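Local coordinates for protein adenylyltransferase and sulfurtransferase uba4 (Chaetomium thermophilum, PDB 6YUB) that probably activates a ubiquitin-like sulfur carrier by adenylation and then thiolates it, serving tRNA wobble-uridine 2-thiolation and molybdenum cofactor synthesis, at residues D143-A155 / L164-V176. Residues are numbered along the deposited sequence; the frame is centred on the assembly and turned at random.
Sequences DVCVLLGKPLVSA and LIVLNCPPTPQGV
N168 reaches from the end of strand 164-167 to the linker between helix 135-148 and strand 152-158, a worked example of one amide tying a loop to the backbone beside it. A chi1 of -166° swings CG away from the N168 nitrogen and brings N168 ND2 to K150 O, 2.9 Å away. That bond is bent, 136° at the hydrogen, and the donor stands above the carbonyl plane. Water 1 accepts from the same ND2 and donates to V146 O, in the last helical turn, and to T172 O, while N168 OD1 takes the T172 N-H (3.2 Å), which restrains the amide's rotation. Replaced by alanine, this position is likely to leave K150 O without its side-chain donor and T172 N without its acceptor, so the 168-172 turn could drift from the linker. P171 lays CB against G149 (3.6 Å from its C), the positive-phi residue of a Schellman motif, and the CB atoms of P151 and C169 meet at 3.8 Å. Q174 runs extended alongside L147, Q174 OE1 lying 3.3 Å from L147 CD2, while NE2 of Q174 is held by A281 O and L288 O. L152 and L167 also lie side by side, L152 CD2 to L167 CD1 3.9 Å, on the face shared with S154; V153 and V166 occupy the other. Four backbone bonds, L152 with L167 and S154 with I165, join the pairs. V146 packs on C184, a zinc ligand. The paired strands are arms of an antiparallel beta hairpin continuing the Rossmann-like sheet of the ThiF-family adenylyltransferase domain, and the following loop is fastened by N168 and Q174 near the four-cysteine zinc site.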
ATOM      1  N   ASP B 143      10.798 -24.266  -1.421  1.00 32.60           N
ATOM      2  CA  ASP B 143      11.144 -25.679  -1.311  1.00 30.60           C
ATOM      3  C   ASP B 143      11.771 -25.992   0.043  1.00 33.24           C
ATOM      4  O   ASP B 143      11.329 -26.906   0.750  1.00 32.51           O
ATOM      5  CB  ASP B 143      12.082 -26.068  -2.454  1.00 31.99           C
ATOM      6  CG  ASP B 143      11.384 -26.063  -3.805  1.00 40.80           C
ATOM      7  OD1 ASP B 143      10.139 -25.919  -3.830  1.00 40.88           O
ATOM      8  OD2 ASP B 143      12.073 -26.199  -4.837  1.00 42.46           O
ATOM      9  N   VAL B 144      12.792 -25.220   0.434  1.00 28.31           N
ATOM     10  CA  VAL B 144      13.498 -25.495   1.681  1.00 27.46           C
ATOM     11  C   VAL B 144      12.572 -25.313   2.878  1.00 28.93           C
ATOM     12  O   VAL B 144      12.614 -26.093   3.839  1.00 30.08           O
ATOM     13  CB  VAL B 144      14.746 -24.597   1.784  1.00 33.79           C
ATOM     14  CG1 VAL B 144      15.378 -24.708   3.162  1.00 31.07           C
ATOM     15  CG2 VAL B 144      15.747 -24.962   0.699  1.00 27.19           C
ATOM     16  N   CYS B 145      11.724 -24.284   2.848  1.00 31.60           N
ATOM     17  CA  CYS B 145      10.767 -24.091   3.932  1.00 34.09           C
ATOM     18  C   CYS B 145       9.830 -25.285   4.061  1.00 33.25           C
ATOM     19  O   CYS B 145       9.511 -25.718   5.175  1.00 30.67           O
ATOM     20  CB  CYS B 145       9.975 -22.805   3.702  1.00 35.21           C
ATOM     21  SG  CYS B 145      10.935 -21.318   4.058  1.00 36.39           S
ATOM     22  N   VAL B 146       9.373 -25.829   2.930  1.00 35.51           N
ATOM     23  CA  VAL B 146       8.532 -27.018   2.978  1.00 32.66           C
ATOM     24  C   VAL B 146       9.283 -28.177   3.612  1.00 36.94           C
ATOM     25  O   VAL B 146       8.743 -28.892   4.468  1.00 37.93           O
ATOM     26  CB  VAL B 146       8.034 -27.368   1.561  1.00 35.55           C
ATOM     27  CG1 VAL B 146       7.554 -28.809   1.508  1.00 37.49           C
ATOM     28  CG2 VAL B 146       6.930 -26.407   1.144  1.00 37.98           C
ATOM     29  N   LEU B 147      10.542 -28.380   3.216  1.00 34.19           N
ATOM     30  CA  LEU B 147      11.279 -29.541   3.693  1.00 36.98           C
ATOM     31  C   LEU B 147      11.669 -29.406   5.159  1.00 37.76           C
ATOM     32  O   LEU B 147      11.714 -30.411   5.879  1.00 37.78           O
ATOM     33  CB  LEU B 147      12.523 -29.762   2.833  1.00 43.51           C
ATOM     34  CG  LEU B 147      12.289 -30.155   1.376  1.00 41.17           C
ATOM     35  CD1 LEU B 147      13.615 -30.276   0.640  1.00 44.15           C
ATOM     36  CD2 LEU B 147      11.503 -31.454   1.278  1.00 47.17           C
ATOM     37  N   LEU B 148      11.950 -28.185   5.623  1.00 34.77           N
ATOM     38  CA  LEU B 148      12.348 -27.962   7.003  1.00 32.68           C
ATOM     39  C   LEU B 148      11.193 -27.505   7.885  1.00 38.37           C
ATOM     40  O   LEU B 148      11.415 -27.161   9.051  1.00 41.35           O
ATOM     41  CB  LEU B 148      13.492 -26.942   7.065  1.00 38.27           C
ATOM     42  CG  LEU B 148      14.812 -27.379   6.422  1.00 36.05           C
ATOM     43  CD1 LEU B 148      15.842 -26.263   6.499  1.00 39.10           C
ATOM     44  CD2 LEU B 148      15.346 -28.651   7.076  1.00 36.81           C
ATOM     45  N   GLY B 149       9.971 -27.488   7.362  1.00 33.40           N
ATOM     46  CA  GLY B 149       8.811 -27.140   8.160  1.00 32.20           C
ATOM     47  C   GLY B 149       8.833 -25.729   8.712  1.00 33.82           C
ATOM     48  O   GLY B 149       8.763 -25.536   9.928  1.00 35.82           O
ATOM     49  N   LYS B 150       8.912 -24.734   7.828  1.00 31.62           N
ATOM     50  CA  LYS B 150       8.976 -23.344   8.235  1.00 38.32           C
ATOM     51  C   LYS B 150       7.845 -22.547   7.598  1.00 34.97           C
ATOM     52  O   LYS B 150       7.505 -22.785   6.435  1.00 34.97           O
ATOM     53  CB  LYS B 150      10.322 -22.708   7.828  1.00 39.66           C
ATOM     54  CG  LYS B 150      11.543 -23.472   8.293  1.00 40.51           C
ATOM     55  CD  LYS B 150      11.868 -23.174   9.747  1.00 45.37           C
ATOM     56  CE  LYS B 150      12.804 -24.227  10.323  1.00 47.06           C
ATOM     57  NZ  LYS B 150      13.615 -23.713  11.456  1.00 40.67           N
ATOM     58  N   PRO B 151       7.243 -21.607   8.327  1.00 35.97           N
ATOM     59  CA  PRO B 151       6.318 -20.663   7.688  1.00 33.06           C
ATOM     60  C   PRO B 151       7.087 -19.601   6.918  1.00 34.64           C
ATOM     61  O   PRO B 151       8.119 -19.095   7.376  1.00 33.40           O
ATOM     62  CB  PRO B 151       5.553 -20.057   8.873  1.00 32.84           C
ATOM     63  CG  PRO B 151       6.537 -20.097   9.997  1.00 37.82           C
ATOM     64  CD  PRO B 151       7.384 -21.347   9.777  1.00 42.10           C
ATOM     65  N   LEU B 152       6.570 -19.259   5.744  1.00 26.76           N
ATOM     66  CA  LEU B 152       7.251 -18.364   4.820  1.00 30.04           C
ATOM     67  C   LEU B 152       6.375 -17.163   4.502  1.00 28.69           C
ATOM     68  O   LEU B 152       5.214 -17.319   4.106  1.00 29.61           O
ATOM     69  CB  LEU B 152       7.619 -19.103   3.526  1.00 28.40           C
ATOM     70  CG  LEU B 152       8.121 -18.266   2.352  1.00 29.29           C
ATOM     71  CD1 LEU B 152       9.412 -17.542   2.714  1.00 30.98           C
ATOM     72  CD2 LEU B 152       8.328 -19.148   1.126  1.00 31.53           C
ATOM     73  N   VAL B 153       6.930 -15.969   4.679  1.00 25.57           N
ATOM     74  CA  VAL B 153       6.296 -14.730   4.237  1.00 26.08           C
ATOM     75  C   VAL B 153       7.105 -14.225   3.048  1.00 28.31           C
ATOM     76  O   VAL B 153       8.248 -13.780   3.206  1.00 33.69           O
ATOM     77  CB  VAL B 153       6.230 -13.687   5.358  1.00 33.90           C
ATOM     78  CG1 VAL B 153       5.434 -12.469   4.910  1.00 34.79           C
ATOM     79  CG2 VAL B 153       5.622 -14.298   6.619  1.00 34.02           C
ATOM     80  N   SER B 154       6.523 -14.298   1.857  1.00 31.06           N
ATOM     81  CA  SER B 154       7.222 -13.971   0.622  1.00 37.94           C
ATOM     82  C   SER B 154       6.568 -12.778  -0.063  1.00 40.45           C
ATOM     83  O   SER B 154       5.338 -12.698  -0.156  1.00 42.83           O
ATOM     84  CB  SER B 154       7.236 -15.183  -0.326  1.00 35.36           C
ATOM     85  OG  SER B 154       7.579 -14.794  -1.644  1.00 41.89           O
ATOM     86  N   ALA B 155       7.400 -11.856  -0.539  1.00 29.94           N
ATOM     87  CA  ALA B 155       6.952 -10.677  -1.267  1.00 30.95           C
ATOM     88  C   ALA B 155       7.821 -10.501  -2.504  1.00 28.94           C
ATOM     89  O   ALA B 155       8.904 -11.079  -2.612  1.00 35.33           O
ATOM     90  CB  ALA B 155       7.010  -9.416  -0.393  1.00 33.38           C
ATOM     91  N   LEU B 164       2.411 -10.130  -2.022  1.00 39.08           N
ATOM     92  CA  LEU B 164       2.711 -10.676  -0.707  1.00 43.03           C
ATOM     93  C   LEU B 164       1.810 -11.871  -0.448  1.00 34.60           C
ATOM     94  O   LEU B 164       0.632 -11.860  -0.820  1.00 38.73           O
ATOM     95  CB  LEU B 164       2.519  -9.623   0.390  1.00 47.25           C
ATOM     96  CG  LEU B 164       2.637 -10.114   1.833  1.00 52.93           C
ATOM     97  CD1 LEU B 164       3.532  -9.183   2.634  1.00 54.22           C
ATOM     98  CD2 LEU B 164       1.264 -10.199   2.466  1.00 55.68           C
ATOM     99  N   ILE B 165       2.367 -12.901   0.184  1.00 37.73           N
ATOM    100  CA  ILE B 165       1.596 -14.094   0.512  1.00 39.67           C
ATOM    101  C   ILE B 165       2.299 -14.835   1.640  1.00 30.33           C
ATOM    102  O   ILE B 165       3.530 -14.894   1.691  1.00 37.45           O
ATOM    103  CB  ILE B 165       1.404 -14.998  -0.729  1.00 42.63           C
ATOM    104  CG1 ILE B 165       0.451 -16.147  -0.399  1.00 42.38           C
ATOM    105  CG2 ILE B 165       2.746 -15.538  -1.212  1.00 38.96           C
ATOM    106  CD1 ILE B 165      -0.189 -16.768  -1.619  1.00 45.48           C
ATOM    107  N   VAL B 166       1.502 -15.404   2.539  1.00 35.02           N
ATOM    108  CA  VAL B 166       1.987 -16.253   3.621  1.00 28.50           C
ATOM    109  C   VAL B 166       1.796 -17.704   3.203  1.00 33.08           C
ATOM    110  O   VAL B 166       0.692 -18.108   2.794  1.00 28.21           O
ATOM    111  CB  VAL B 166       1.250 -15.955   4.936  1.00 34.74           C
ATOM    112  CG1 VAL B 166       1.790 -16.819   6.070  1.00 34.33           C
ATOM    113  CG2 VAL B 166       1.368 -14.481   5.284  1.00 33.93           C
ATOM    114  N   LEU B 167       2.869 -18.489   3.297  1.00 33.20           N
ATOM    115  CA  LEU B 167       2.884 -19.851   2.783  1.00 34.06           C
ATOM    116  C   LEU B 167       3.288 -20.823   3.881  1.00 32.44           C
ATOM    117  O   LEU B 167       4.033 -20.477   4.804  1.00 34.03           O
ATOM    118  CB  LEU B 167       3.849 -19.982   1.592  1.00 31.28           C
ATOM    119  CG  LEU B 167       3.573 -19.068   0.399  1.00 30.71           C
ATOM    120  CD1 LEU B 167       4.806 -18.944  -0.489  1.00 34.06           C
ATOM    121  CD2 LEU B 167       2.385 -19.586  -0.401  1.00 35.00           C
ATOM    122  N   ASN B 168       2.789 -22.050   3.762  1.00 32.17           N
ATOM    123  CA  ASN B 168       3.161 -23.151   4.649  1.00 32.84           C
ATOM    124  C   ASN B 168       3.032 -22.747   6.114  1.00 35.15           C
ATOM    125  O   ASN B 168       3.888 -23.055   6.946  1.00 35.13           O
ATOM    126  CB  ASN B 168       4.577 -23.638   4.339  1.00 31.73           C
ATOM    127  CG  ASN B 168       4.891 -24.970   4.991  1.00 34.23           C
ATOM    128  OD1 ASN B 168       4.023 -25.832   5.117  1.00 38.39           O
ATOM    129  ND2 ASN B 168       6.143 -25.143   5.413  1.00 34.99           N
ATOM    130  N   CYS B 169       1.945 -22.050   6.434  1.00 35.01           N
ATOM    131  CA  CYS B 169       1.691 -21.589   7.795  1.00 35.68           C
ATOM    132  C   CYS B 169       0.263 -21.951   8.168  1.00 29.91           C
ATOM    133  O   CYS B 169      -0.680 -21.495   7.494  1.00 32.98           O
ATOM    134  CB  CYS B 169       1.918 -20.078   7.906  1.00 33.32           C
ATOM    135  SG  CYS B 169       1.863 -19.447   9.599  1.00 35.81           S
ATOM    136  N   PRO B 170       0.044 -22.782   9.207  1.00 28.59           N
ATOM    137  CA  PRO B 170       1.094 -23.488   9.967  1.00 31.16           C
ATOM    138  C   PRO B 170       1.744 -24.578   9.118  1.00 28.33           C
ATOM    139  O   PRO B 170       1.050 -25.206   8.321  1.00 31.34           O
ATOM    140  CB  PRO B 170       0.338 -24.070  11.162  1.00 34.37           C
ATOM    141  CG  PRO B 170      -1.073 -24.223  10.685  1.00 33.39           C
ATOM    142  CD  PRO B 170      -1.307 -23.079   9.725  1.00 31.33           C
ATOM    143  N   PRO B 171       3.049 -24.795   9.284  1.00 36.71           N
ATOM    144  CA  PRO B 171       3.743 -25.762   8.418  1.00 41.16           C
ATOM    145  C   PRO B 171       3.176 -27.167   8.543  1.00 40.90           C
ATOM    146  O   PRO B 171       2.767 -27.599   9.623  1.00 45.38           O
ATOM    147  CB  PRO B 171       5.199 -25.691   8.903  1.00 39.79           C
ATOM    148  CG  PRO B 171       5.115 -25.145  10.292  1.00 41.38           C
ATOM    149  CD  PRO B 171       3.955 -24.193  10.282  1.00 36.39           C
ATOM    150  N   THR B 172       3.165 -27.878   7.415  1.00 43.63           N
ATOM    151  CA  THR B 172       2.707 -29.266   7.350  1.00 39.33           C
ATOM    152  C   THR B 172       3.782 -30.102   6.660  1.00 37.04           C
ATOM    153  O   THR B 172       4.284 -29.693   5.589  1.00 38.13           O
ATOM    154  CB  THR B 172       1.391 -29.387   6.587  1.00 41.57           C
ATOM    155  OG1 THR B 172       0.413 -28.520   7.172  1.00 48.71           O
ATOM    156  CG2 THR B 172       0.884 -30.825   6.624  1.00 40.04           C
ATOM    157  N   PRO B 173       4.145 -31.266   7.194  1.00 31.96           N
ATOM    158  CA  PRO B 173       5.204 -32.069   6.568  1.00 32.80           C
ATOM    159  C   PRO B 173       4.925 -32.369   5.099  1.00 38.20           C
ATOM    160  O   PRO B 173       3.772 -32.496   4.670  1.00 36.03           O
ATOM    161  CB  PRO B 173       5.219 -33.355   7.408  1.00 36.43           C
ATOM    162  CG  PRO B 173       4.699 -32.937   8.742  1.00 37.22           C
ATOM    163  CD  PRO B 173       3.685 -31.848   8.473  1.00 33.08           C
ATOM    164  N   GLN B 174       6.008 -32.486   4.338  1.00 39.28           N
ATOM    165  CA  GLN B 174       5.929 -32.823   2.924  1.00 38.06           C
ATOM    166  C   GLN B 174       5.173 -34.130   2.719  1.00 41.54           C
ATOM    167  O   GLN B 174       5.394 -35.111   3.434  1.00 42.86           O
ATOM    168  CB  GLN B 174       7.347 -32.930   2.357  1.00 39.95           C
ATOM    169  CG  GLN B 174       7.450 -33.167   0.865  1.00 38.27           C
ATOM    170  CD  GLN B 174       8.868 -33.536   0.444  1.00 44.17           C
ATOM    171  OE1 GLN B 174       9.620 -34.132   1.217  1.00 42.73           O
ATOM    172  NE2 GLN B 174       9.240 -33.175  -0.780  1.00 41.18           N
ATOM    173  N   GLY B 175       4.267 -34.137   1.741  1.00 37.97           N
ATOM    174  CA  GLY B 175       3.557 -35.338   1.360  1.00 37.64           C
ATOM    175  C   GLY B 175       2.246 -35.584   2.077  1.00 38.05           C
ATOM    176  O   GLY B 175       1.459 -36.426   1.622  1.00 39.33           O
ATOM    177  N   VAL B 176       1.983 -34.890   3.180  1.00 36.09           N
ATOM    178  CA  VAL B 176       0.740 -35.079   3.922  1.00 40.27           C
ATOM    179  C   VAL B 176      -0.383 -34.381   3.166  1.00 40.16           C
ATOM    180  O   VAL B 176      -0.357 -33.159   2.985  1.00 43.28           O
ATOM    181  CB  VAL B 176       0.861 -34.543   5.355  1.00 39.98           C
ATOM    182  CG1 VAL B 176      -0.456 -34.685   6.096  1.00 40.54           C
ATOM    183  CG2 VAL B 176       1.977 -35.270   6.095  1.00 39.89           C
TER
HETATM  184  O   HOH W   1       6.650 -28.287   5.939  1.00 24.02           O
HETATM  185  O   HOH W   2       8.445 -31.672   5.711  1.00 36.74           O